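Local coordinates for protein transcription factor MBP1 (Magnaporthe oryzae, PDB 4UX5) that binds DNA through an N-terminal winged helix-turn-helix domain and probably activates transcription by RNA polymerase II, at residues M39-D44 and G88-L93; A20-I25 and G81-Y86; N48-L53 and R65-E70. All coordinates share one frame; numbering follows the deposited sequence.

Interaction 1. Residues M39-D44 and G88-L93; sequences MRRRVD and GTWIPL. With nucleotides of chain C.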
# COMPACT_ATOMS: atom_id res chain seq x y z
N MET A 39 4.54 -12.16 -13.11
CA MET A 39 3.66 -13.07 -12.40
C MET A 39 2.21 -12.96 -12.86
O MET A 39 1.70 -11.86 -13.07
CB MET A 39 3.73 -12.82 -10.89
CG MET A 39 5.11 -13.04 -10.29
SD MET A 39 5.08 -12.94 -8.49
CE MET A 39 6.83 -13.02 -8.12
N ARG A 40 1.57 -14.11 -13.02
CA ARG A 40 0.14 -14.16 -13.31
C ARG A 40 -0.55 -14.97 -12.21
O ARG A 40 -0.15 -16.09 -11.92
CB ARG A 40 -0.12 -14.79 -14.68
CG ARG A 40 -1.55 -14.61 -15.17
CD ARG A 40 -2.11 -15.89 -15.77
NE ARG A 40 -1.60 -16.17 -17.11
CZ ARG A 40 -2.09 -17.10 -17.92
NH1 ARG A 40 -3.13 -17.83 -17.54
NH2 ARG A 40 -1.56 -17.29 -19.12
N ARG A 41 -1.58 -14.39 -11.60
CA ARG A 41 -2.31 -15.08 -10.53
C ARG A 41 -3.11 -16.26 -11.07
O ARG A 41 -3.65 -16.20 -12.17
CB ARG A 41 -3.24 -14.12 -9.80
CG ARG A 41 -2.63 -13.49 -8.56
CD ARG A 41 -3.71 -13.15 -7.56
NE ARG A 41 -4.66 -12.17 -8.09
CZ ARG A 41 -4.58 -10.87 -7.87
NH1 ARG A 41 -3.61 -10.38 -7.11
NH2 ARG A 41 -5.48 -10.05 -8.39
N ARG A 42 -3.18 -17.33 -10.29
CA ARG A 42 -3.87 -18.54 -10.73
C ARG A 42 -5.38 -18.43 -10.53
O ARG A 42 -6.16 -19.04 -11.27
CB ARG A 42 -3.33 -19.76 -10.00
CG ARG A 42 -3.85 -21.09 -10.54
CD ARG A 42 -2.98 -22.25 -10.09
NE ARG A 42 -1.65 -21.79 -9.71
CZ ARG A 42 -0.57 -22.57 -9.69
NH1 ARG A 42 -0.66 -23.84 -10.05
NH2 ARG A 42 0.60 -22.06 -9.33
N VAL A 43 -5.80 -17.66 -9.53
CA VAL A 43 -7.20 -17.64 -9.13
C VAL A 43 -8.07 -16.74 -10.01
O VAL A 43 -9.28 -16.97 -10.14
CB VAL A 43 -7.35 -17.20 -7.65
CG1 VAL A 43 -7.09 -15.70 -7.49
CG2 VAL A 43 -8.73 -17.56 -7.11
N ASP A 44 -7.48 -15.72 -10.63
CA ASP A 44 -8.25 -14.80 -11.45
C ASP A 44 -7.51 -14.34 -12.70
O ASP A 44 -7.99 -13.48 -13.44
CB ASP A 44 -8.67 -13.58 -10.63
CG ASP A 44 -7.50 -12.90 -9.95
OD1 ASP A 44 -6.34 -13.29 -10.21
OD2 ASP A 44 -7.74 -11.97 -9.14
N GLY A 88 3.43 -4.93 -6.43
CA GLY A 88 3.21 -4.20 -7.66
C GLY A 88 1.74 -3.88 -7.87
O GLY A 88 0.92 -4.09 -6.99
N THR A 89 1.42 -3.38 -9.06
CA THR A 89 0.05 -3.06 -9.41
C THR A 89 -0.54 -4.16 -10.29
O THR A 89 -0.05 -4.42 -11.38
CB THR A 89 -0.05 -1.72 -10.15
OG1 THR A 89 0.64 -0.71 -9.39
CG2 THR A 89 -1.50 -1.31 -10.33
N TRP A 90 -1.59 -4.81 -9.80
CA TRP A 90 -2.19 -5.94 -10.50
C TRP A 90 -3.45 -5.55 -11.26
O TRP A 90 -4.29 -4.80 -10.76
CB TRP A 90 -2.49 -7.06 -9.51
CG TRP A 90 -1.26 -7.68 -8.93
CD1 TRP A 90 -0.45 -7.16 -7.97
CD2 TRP A 90 -0.69 -8.95 -9.28
NE1 TRP A 90 0.59 -8.02 -7.70
CE2 TRP A 90 0.46 -9.13 -8.49
CE3 TRP A 90 -1.05 -9.96 -10.19
CZ2 TRP A 90 1.26 -10.27 -8.57
CZ3 TRP A 90 -0.26 -11.09 -10.27
CH2 TRP A 90 0.88 -11.23 -9.47
N ILE A 91 -3.57 -6.07 -12.48
CA ILE A 91 -4.71 -5.79 -13.35
C ILE A 91 -5.18 -7.07 -14.05
O ILE A 91 -4.41 -8.03 -14.15
CB ILE A 91 -4.35 -4.72 -14.42
CG1 ILE A 91 -3.15 -5.17 -15.25
CG2 ILE A 91 -4.08 -3.38 -13.76
CD1 ILE A 91 -2.73 -4.16 -16.30
N PRO A 92 -6.44 -7.09 -14.52
CA PRO A 92 -6.94 -8.25 -15.27
C PRO A 92 -6.08 -8.56 -16.50
O PRO A 92 -5.41 -7.67 -17.03
CB PRO A 92 -8.36 -7.81 -15.69
CG PRO A 92 -8.41 -6.33 -15.44
CD PRO A 92 -7.49 -6.09 -14.29
N LEU A 93 -6.12 -9.82 -16.94
CA LEU A 93 -5.20 -10.31 -17.96
C LEU A 93 -5.33 -9.58 -19.30
O LEU A 93 -4.33 -9.29 -19.95
CB LEU A 93 -5.42 -11.81 -18.18
CG LEU A 93 -4.42 -12.50 -19.11
CD1 LEU A 93 -3.00 -12.30 -18.61
CD2 LEU A 93 -4.73 -13.98 -19.24
P DG C 10 4.38 -0.05 -7.98
OP1 DG C 10 3.40 -0.55 -8.98
OP2 DG C 10 5.68 0.50 -8.42
O5' DG C 10 3.62 1.04 -7.09
C5' DG C 10 2.40 0.69 -6.44
C4' DG C 10 2.18 1.54 -5.20
O4' DG C 10 3.39 1.54 -4.38
C3' DG C 10 1.86 3.01 -5.46
O3' DG C 10 0.90 3.46 -4.52
C2' DG C 10 3.20 3.69 -5.25
C1' DG C 10 3.78 2.87 -4.12
N9 DG C 10 5.23 2.92 -4.04
C8 DG C 10 6.12 2.69 -5.06
N7 DG C 10 7.37 2.81 -4.70
C5 DG C 10 7.30 3.14 -3.36
C6 DG C 10 8.34 3.39 -2.43
O6 DG C 10 9.56 3.37 -2.62
N1 DG C 10 7.84 3.69 -1.16
C2 DG C 10 6.50 3.74 -0.84
N2 DG C 10 6.21 4.05 0.44
N3 DG C 10 5.52 3.50 -1.70
C4 DG C 10 5.99 3.21 -2.93
P DC C 9 9.68 -3.03 -7.54
OP1 DC C 9 9.72 -4.34 -8.24
OP2 DC C 9 10.58 -1.94 -7.96
O5' DC C 9 8.18 -2.49 -7.52
C5' DC C 9 7.12 -3.35 -7.10
C4' DC C 9 6.30 -2.72 -5.99
O4' DC C 9 7.08 -2.68 -4.78
C3' DC C 9 5.89 -1.28 -6.23
O3' DC C 9 4.68 -1.25 -6.96
C2' DC C 9 5.70 -0.74 -4.80
C1' DC C 9 6.55 -1.68 -3.93
N1 DC C 9 7.68 -1.01 -3.23
C2 DC C 9 7.53 -0.59 -1.89
O2 DC C 9 6.45 -0.78 -1.32
N3 DC C 9 8.57 0.00 -1.27
C4 DC C 9 9.72 0.19 -1.92
N4 DC C 9 10.72 0.78 -1.26
C5 DC C 9 9.90 -0.22 -3.27
C6 DC C 9 8.86 -0.81 -3.88
O HOH W 1 -7.95 -11.68 -15.50
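W90, on strand 88-91 of the wing in this winged helix-turn-helix domain, packs its indole against M39, R40 and R41 at the end of strand 36-41. R41 covers one indole face. Its CG lies 3.8 Å from W90 CZ3, and its NH1 stands above the ring, offset toward the rim near CD2. The R41 chain bends at chi3 (-62°), which folds the guanidinium back over the indole. The two planes are 20° apart, near parallel but offset. D44 fixes the rotation of this guanidinium by a side-on salt bridge. R41 NE meets the syn lone pair of D44 OD1 at 2.9 Å, and R41 NH2 meets D44 OD2 at 3.1 Å. R41 NH2 also pairs with E77. The outer indole rim rests on the other strand: M39 CB is 3.6 Å from W90 CH2, while R40 CA lies at the ring edge. W90 NE1 is satisfied by Y86 O.

L93, at the start of helix 93-102 just after the N-cap P92, extends the contact. Its CD2 sits over the middle of one face of the R40 guanidinium, 4.3 Å from R40 CZ; R40 NH2 bonds I112 O and F115 O. One water joins D44 O to L93 N, lying 3.0 Å from L93 N. At the far end of the strand, T89 OG1 donates to OP1 of DG10 of chain C at 2.8 Å.

The segment axes of strands 39-41 and 88-91 come no closer than 9.1 Å and cross at 48°, with no hydrogen bond between them. They belong to separate sheets. Strand 36-41 is an outermost strand of one; strand 88-91 runs between 47-48 and 77-79 in the other and leads into helix 93-102.

Interaction 2. Residues A20-I25 and G81-Y86; sequences ATYSGI and GGYGKY. With nucleotides of chain D.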
# COMPACT_ATOMS: atom_id res chain seq x y z
N ALA A 20 4.61 -20.82 -8.53
CA ALA A 20 5.03 -20.50 -7.17
C ALA A 20 3.85 -20.12 -6.29
O ALA A 20 2.72 -19.96 -6.76
CB ALA A 20 6.05 -19.38 -7.19
N THR A 21 4.11 -19.97 -4.99
CA THR A 21 3.09 -19.55 -4.05
C THR A 21 3.64 -18.50 -3.09
O THR A 21 4.59 -18.76 -2.35
CB THR A 21 2.54 -20.74 -3.24
OG1 THR A 21 1.85 -21.64 -4.12
CG2 THR A 21 1.58 -20.26 -2.16
N TYR A 22 3.05 -17.31 -3.11
CA TYR A 22 3.49 -16.23 -2.24
C TYR A 22 2.34 -15.75 -1.37
O TYR A 22 1.30 -15.33 -1.88
CB TYR A 22 4.06 -15.07 -3.06
CG TYR A 22 5.12 -15.49 -4.04
CD1 TYR A 22 6.40 -15.81 -3.61
CD2 TYR A 22 4.85 -15.57 -5.40
CE1 TYR A 22 7.38 -16.20 -4.50
CE2 TYR A 22 5.83 -15.95 -6.30
CZ TYR A 22 7.09 -16.27 -5.85
OH TYR A 22 8.06 -16.65 -6.74
N SER A 23 2.54 -15.81 -0.06
CA SER A 23 1.52 -15.44 0.92
C SER A 23 0.23 -16.23 0.71
O SER A 23 -0.87 -15.71 0.89
CB SER A 23 1.22 -13.94 0.87
OG SER A 23 2.36 -13.19 1.24
N GLY A 24 0.37 -17.50 0.33
CA GLY A 24 -0.77 -18.37 0.12
C GLY A 24 -1.50 -18.06 -1.18
O GLY A 24 -2.65 -18.47 -1.36
N ILE A 25 -0.84 -17.34 -2.07
CA ILE A 25 -1.42 -17.00 -3.36
C ILE A 25 -0.66 -17.67 -4.50
O ILE A 25 0.45 -17.26 -4.84
CB ILE A 25 -1.44 -15.48 -3.59
CG1 ILE A 25 -2.26 -14.79 -2.49
CG2 ILE A 25 -2.01 -15.15 -4.97
CD1 ILE A 25 -2.40 -13.30 -2.68
N GLY A 81 4.16 -4.47 0.61
CA GLY A 81 4.40 -5.36 1.73
C GLY A 81 4.17 -6.79 1.31
O GLY A 81 3.69 -7.06 0.20
N GLY A 82 4.51 -7.73 2.18
CA GLY A 82 4.48 -9.14 1.83
C GLY A 82 5.77 -9.47 1.12
O GLY A 82 6.72 -8.68 1.16
N TYR A 83 5.82 -10.63 0.46
CA TYR A 83 7.02 -11.01 -0.28
C TYR A 83 7.29 -9.99 -1.38
O TYR A 83 6.40 -9.67 -2.17
CB TYR A 83 6.89 -12.41 -0.86
CG TYR A 83 8.22 -12.98 -1.29
CD1 TYR A 83 9.23 -13.21 -0.37
CD2 TYR A 83 8.46 -13.29 -2.62
CE1 TYR A 83 10.44 -13.73 -0.75
CE2 TYR A 83 9.68 -13.81 -3.02
CZ TYR A 83 10.67 -14.03 -2.08
OH TYR A 83 11.89 -14.55 -2.46
N GLY A 84 8.52 -9.49 -1.41
CA GLY A 84 8.89 -8.37 -2.26
C GLY A 84 8.58 -8.49 -3.74
O GLY A 84 8.06 -7.56 -4.35
N LYS A 85 8.90 -9.64 -4.33
CA LYS A 85 8.77 -9.82 -5.77
C LYS A 85 7.31 -9.92 -6.21
O LYS A 85 7.00 -9.73 -7.39
CB LYS A 85 9.54 -11.07 -6.20
CG LYS A 85 11.05 -10.90 -6.10
CD LYS A 85 11.76 -12.23 -5.93
CE LYS A 85 13.26 -12.02 -5.79
NZ LYS A 85 13.58 -11.03 -4.72
N TYR A 86 6.41 -10.20 -5.27
CA TYR A 86 4.99 -10.27 -5.58
C TYR A 86 4.37 -8.88 -5.67
O TYR A 86 3.33 -8.69 -6.30
CB TYR A 86 4.25 -11.11 -4.53
CG TYR A 86 2.76 -11.24 -4.77
CD1 TYR A 86 2.25 -12.22 -5.61
CD2 TYR A 86 1.86 -10.38 -4.15
CE1 TYR A 86 0.89 -12.34 -5.84
CE2 TYR A 86 0.50 -10.49 -4.36
CZ TYR A 86 0.02 -11.47 -5.21
OH TYR A 86 -1.34 -11.58 -5.42
P DG D 8 1.83 -4.48 8.25
OP1 DG D 8 0.38 -4.34 8.52
OP2 DG D 8 2.79 -4.52 9.37
O5' DG D 8 2.07 -5.78 7.36
C5' DG D 8 1.60 -5.82 6.01
C4' DG D 8 2.35 -6.87 5.21
O4' DG D 8 3.71 -6.42 4.96
C3' DG D 8 2.47 -8.23 5.88
O3' DG D 8 2.35 -9.26 4.91
C2' DG D 8 3.88 -8.19 6.46
C1' DG D 8 4.61 -7.42 5.38
N9 DG D 8 5.84 -6.78 5.83
C8 DG D 8 6.11 -6.27 7.07
N7 DG D 8 7.30 -5.76 7.17
C5 DG D 8 7.86 -5.93 5.91
C6 DG D 8 9.13 -5.57 5.41
O6 DG D 8 10.06 -5.00 6.01
N1 DG D 8 9.29 -5.93 4.08
C2 DG D 8 8.33 -6.56 3.32
N2 DG D 8 8.67 -6.83 2.05
N3 DG D 8 7.13 -6.90 3.77
C4 DG D 8 6.97 -6.56 5.07
P DC D 10 5.50 -15.80 2.54
OP1 DC D 10 5.28 -14.77 1.50
OP2 DC D 10 4.80 -17.10 2.41
O5' DC D 10 7.05 -16.15 2.66
C5' DC D 10 7.92 -15.88 1.59
C4' DC D 10 9.36 -15.80 2.07
O4' DC D 10 9.50 -14.70 2.98
C3' DC D 10 9.85 -17.04 2.82
O3' DC D 10 10.87 -17.67 2.07
C2' DC D 10 10.38 -16.50 4.16
C1' DC D 10 10.52 -15.01 3.89
N1 DC D 10 10.35 -14.15 5.11
C2 DC D 10 11.29 -13.15 5.38
O2 DC D 10 12.24 -12.99 4.61
N3 DC D 10 11.12 -12.38 6.49
C4 DC D 10 10.08 -12.58 7.29
N4 DC D 10 9.96 -11.80 8.37
C5 DC D 10 9.11 -13.60 7.03
C6 DC D 10 9.29 -14.36 5.94
P DT D 9 1.69 -10.67 5.30
OP1 DT D 9 0.23 -10.56 5.06
OP2 DT D 9 2.20 -11.03 6.64
O5' DT D 9 2.32 -11.69 4.25
C5' DT D 9 3.13 -12.76 4.71
C4' DT D 9 4.38 -12.90 3.86
O4' DT D 9 5.07 -11.63 3.80
C3' DT D 9 5.42 -13.87 4.39
O3' DT D 9 5.10 -15.23 3.99
C2' DT D 9 6.72 -13.35 3.79
C1' DT D 9 6.46 -11.85 3.64
N1 DT D 9 7.19 -11.01 4.64
C2 DT D 9 8.44 -10.50 4.32
O2 DT D 9 8.99 -10.71 3.26
N3 DT D 9 9.02 -9.74 5.30
C4 DT D 9 8.49 -9.44 6.55
O4 DT D 9 9.09 -8.75 7.36
C5 DT D 9 7.19 -10.00 6.81
C6 DT D 9 6.60 -10.74 5.86
O HOH W 2 2.96 -11.35 -0.38
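Y22 and Y83 form the aromatic part of the contact. Their planes are only 5° apart, but the rings are slid so far that they barely overlap, with centroids 5.2 Å apart. The touching atoms are Y22 CD1 and Y83 CD2, at 3.4 Å. Y83 takes this place because its CG is turned anti to the backbone N (chi1 -164°). The CD1 and CE1 side of the same ring packs against the sugar of DC10 of chain D.

Apolar packing continues on Y86. Y22 CB lies 4.2 Å from Y86 CB. The I25 side chain runs across Y86 at about a right angle, with I25 CD1 4.0 Å from Y86 CZ and also beside Y86 OH. That hydroxyl is hydrogen-bonded to R41 NH1, and Y22 OH to E29.

Segment 20-25 carries the type I' beta turn Y22-I25, which joins strands 16-22 and 25-32. Segment 81-86 belongs to the wing loop between strands 77-79 and 88-91. Both touch DNA chain D.

The polar contacts are chiefly with that strand. G82 O accepts from N2 of DG8 of chain D at 2.8 Å, and G82 N donates to O4' of DG8 at 3.2 Å. A weaker bond runs from G82 N to N3 of DG8. N2 and N3 lie on the minor-groove edge of guanine, so the loop backbone reads that side. S23 N makes a weak bond to OP1 of DC10 at 3.3 Å. A water bridges S23 OG and Y83 N, lying 3.1 Å from Y83 N. K85 NZ pairs with another phosphate of the DNA.

Interaction 3. Residues N48-L53 and R65-E70; sequences NATHIL and RILERE. With nucleotides of chain C.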
# COMPACT_ATOMS: atom_id res chain seq x y z
N ASN A 48 0.75 -8.89 -13.04
CA ASN A 48 1.49 -7.79 -12.43
C ASN A 48 1.94 -6.76 -13.47
O ASN A 48 2.87 -7.01 -14.23
CB ASN A 48 2.69 -8.33 -11.65
CG ASN A 48 3.25 -7.32 -10.66
OD1 ASN A 48 3.39 -6.14 -10.96
ND2 ASN A 48 3.58 -7.80 -9.46
N ALA A 49 1.27 -5.61 -13.49
CA ALA A 49 1.57 -4.56 -14.46
C ALA A 49 2.93 -3.93 -14.21
O ALA A 49 3.56 -3.40 -15.12
CB ALA A 49 0.48 -3.50 -14.45
N THR A 50 3.38 -3.97 -12.96
CA THR A 50 4.68 -3.42 -12.60
C THR A 50 5.79 -4.29 -13.17
O THR A 50 6.82 -3.78 -13.61
CB THR A 50 4.84 -3.31 -11.07
OG1 THR A 50 3.70 -2.64 -10.51
CG2 THR A 50 6.10 -2.53 -10.71
N HIS A 51 5.57 -5.60 -13.18
CA HIS A 51 6.52 -6.53 -13.78
C HIS A 51 6.61 -6.33 -15.29
O HIS A 51 7.68 -6.46 -15.88
CB HIS A 51 6.11 -7.98 -13.49
CG HIS A 51 6.24 -8.37 -12.05
ND1 HIS A 51 5.78 -9.58 -11.56
CD2 HIS A 51 6.77 -7.72 -10.99
CE1 HIS A 51 6.03 -9.65 -10.27
NE2 HIS A 51 6.63 -8.53 -9.89
N ILE A 52 5.48 -6.02 -15.91
CA ILE A 52 5.42 -5.81 -17.35
C ILE A 52 6.20 -4.56 -17.75
O ILE A 52 7.03 -4.61 -18.65
CB ILE A 52 3.96 -5.69 -17.85
CG1 ILE A 52 3.19 -6.98 -17.57
CG2 ILE A 52 3.93 -5.36 -19.33
CD1 ILE A 52 1.73 -6.93 -17.97
N LEU A 53 5.93 -3.45 -17.07
CA LEU A 53 6.61 -2.20 -17.36
C LEU A 53 8.10 -2.28 -17.05
O LEU A 53 8.91 -1.57 -17.65
CB LEU A 53 5.96 -1.05 -16.57
CG LEU A 53 4.53 -0.72 -16.98
CD1 LEU A 53 3.97 0.41 -16.13
CD2 LEU A 53 4.46 -0.37 -18.47
N ARG A 65 4.73 7.07 -13.46
CA ARG A 65 3.84 7.96 -14.20
C ARG A 65 2.80 7.17 -14.99
O ARG A 65 1.62 7.52 -15.01
CB ARG A 65 4.63 8.87 -15.14
CG ARG A 65 3.76 9.79 -15.97
CD ARG A 65 4.51 10.35 -17.16
NE ARG A 65 3.63 11.10 -18.06
CZ ARG A 65 3.99 11.56 -19.25
NH1 ARG A 65 5.22 11.35 -19.70
NH2 ARG A 65 3.12 12.23 -19.99
N ILE A 66 3.25 6.10 -15.65
CA ILE A 66 2.37 5.27 -16.46
C ILE A 66 1.32 4.56 -15.60
O ILE A 66 0.14 4.51 -15.95
CB ILE A 66 3.16 4.21 -17.26
CG1 ILE A 66 4.15 4.90 -18.20
CG2 ILE A 66 2.22 3.31 -18.04
CD1 ILE A 66 4.98 3.93 -19.02
N LEU A 67 1.76 4.03 -14.46
CA LEU A 67 0.85 3.34 -13.55
C LEU A 67 -0.20 4.29 -12.99
O LEU A 67 -1.37 3.94 -12.88
CB LEU A 67 1.63 2.69 -12.41
CG LEU A 67 2.45 1.45 -12.78
CD1 LEU A 67 3.52 1.18 -11.73
CD2 LEU A 67 1.54 0.24 -12.95
N GLU A 68 0.23 5.51 -12.65
CA GLU A 68 -0.66 6.48 -12.03
C GLU A 68 -1.63 7.13 -13.01
O GLU A 68 -2.81 7.30 -12.71
CB GLU A 68 0.16 7.57 -11.33
CG GLU A 68 0.75 7.14 -10.00
CD GLU A 68 1.64 8.21 -9.38
OE1 GLU A 68 2.32 8.93 -10.14
OE2 GLU A 68 1.65 8.33 -8.14
N ARG A 69 -1.12 7.49 -14.19
CA ARG A 69 -1.89 8.28 -15.14
C ARG A 69 -2.73 7.43 -16.09
O ARG A 69 -3.62 7.95 -16.77
CB ARG A 69 -0.96 9.18 -15.96
CG ARG A 69 -0.44 10.38 -15.18
CD ARG A 69 0.40 11.30 -16.05
NE ARG A 69 0.37 12.68 -15.57
CZ ARG A 69 1.15 13.15 -14.60
NH1 ARG A 69 2.03 12.35 -14.00
NH2 ARG A 69 1.06 14.42 -14.23
N GLU A 70 -2.46 6.13 -16.14
CA GLU A 70 -3.12 5.26 -17.11
C GLU A 70 -3.69 3.99 -16.47
O GLU A 70 -4.89 3.75 -16.51
CB GLU A 70 -2.14 4.88 -18.22
CG GLU A 70 -1.57 6.07 -18.97
CD GLU A 70 -0.40 5.69 -19.86
OE1 GLU A 70 -0.19 4.48 -20.10
OE2 GLU A 70 0.31 6.60 -20.32
P DG C 10 4.38 -0.05 -7.98
OP1 DG C 10 3.40 -0.55 -8.98
OP2 DG C 10 5.68 0.50 -8.42
O5' DG C 10 3.62 1.04 -7.09
C5' DG C 10 2.40 0.69 -6.44
C4' DG C 10 2.18 1.54 -5.20
O4' DG C 10 3.39 1.54 -4.38
C3' DG C 10 1.86 3.01 -5.46
O3' DG C 10 0.90 3.46 -4.52
C2' DG C 10 3.20 3.69 -5.25
C1' DG C 10 3.78 2.87 -4.12
N9 DG C 10 5.23 2.92 -4.04
C8 DG C 10 6.12 2.69 -5.06
N7 DG C 10 7.37 2.81 -4.70
C5 DG C 10 7.30 3.14 -3.36
C6 DG C 10 8.34 3.39 -2.43
O6 DG C 10 9.56 3.37 -2.62
N1 DG C 10 7.84 3.69 -1.16
C2 DG C 10 6.50 3.74 -0.84
N2 DG C 10 6.21 4.05 0.44
N3 DG C 10 5.52 3.50 -1.70
C4 DG C 10 5.99 3.21 -2.93
P DC C 9 9.68 -3.03 -7.54
OP1 DC C 9 9.72 -4.34 -8.24
OP2 DC C 9 10.58 -1.94 -7.96
O5' DC C 9 8.18 -2.49 -7.52
C5' DC C 9 7.12 -3.35 -7.10
C4' DC C 9 6.30 -2.72 -5.99
O4' DC C 9 7.08 -2.68 -4.78
C3' DC C 9 5.89 -1.28 -6.23
O3' DC C 9 4.68 -1.25 -6.96
C2' DC C 9 5.70 -0.74 -4.80
C1' DC C 9 6.55 -1.68 -3.93
N1 DC C 9 7.68 -1.01 -3.23
C2 DC C 9 7.53 -0.59 -1.89
O2 DC C 9 6.45 -0.78 -1.32
N3 DC C 9 8.57 0.00 -1.27
C4 DC C 9 9.72 0.19 -1.92
N4 DC C 9 10.72 0.78 -1.26
C5 DC C 9 9.90 -0.22 -3.27
C6 DC C 9 8.86 -0.81 -3.88
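No flat group takes part where L53, A49 and T50 meet I66 and L67; the nearby H51 imidazole has N48 ND2 over one face, offset toward the rim and not hydrogen-bonded to it. The H37 ring meets H51 edge-to-face.

The contact itself is aliphatic. L53 CD1 lies 3.8 Å from L67 CG and 3.9 Å from I66 CG2. L53 and L67 lie alongside, pointing opposite ways. A49 CB adds L67 CD2 at 4.2 Å.

T50 OG1 stands opposite the carbonyl carbon (chi1 -50°), which sends it to the phosphate and leaves it 4.0 Å from L67 CD1. T50 OG1 donates to OP1 of DG10 of chain C at 2.6 Å and accepts from T89 N. L67 CD1 packs against the same phosphate oxygen. N48 caps helix 49-55: its OD1 takes H51 N at 3.2 Å, from above the carbonyl plane, and T50 N more weakly.

The segment axes approach to 11.1 Å at 131°, an arrangement consistent with the helix pair of a helix-turn-helix. Strand 88-91 borders the pair: A49 packs on I91 and L67 on T89, while I66 reaches F58 and N103.

How the interactions relate
From the N terminus, the turn at 20-25 comes first and meets 81-86, closing the loop of interaction 2. Segment 39-44 lies inside that loop but pairs with 88-93 beyond it, so interactions 1 and 2 cross. Interaction 3 closes a short loop between 48-53 and 65-70, nested inside both. Interactions 1 and 2 tie the N-terminal sheet to the wing strand and wing loop, and meet at R41 and Y86. Interaction 3 joins two helices and reaches interaction 1 through the backbone bond between A49 and T89. T50 and T89 share one phosphate oxygen of chain C, while interaction 2 touches chain D.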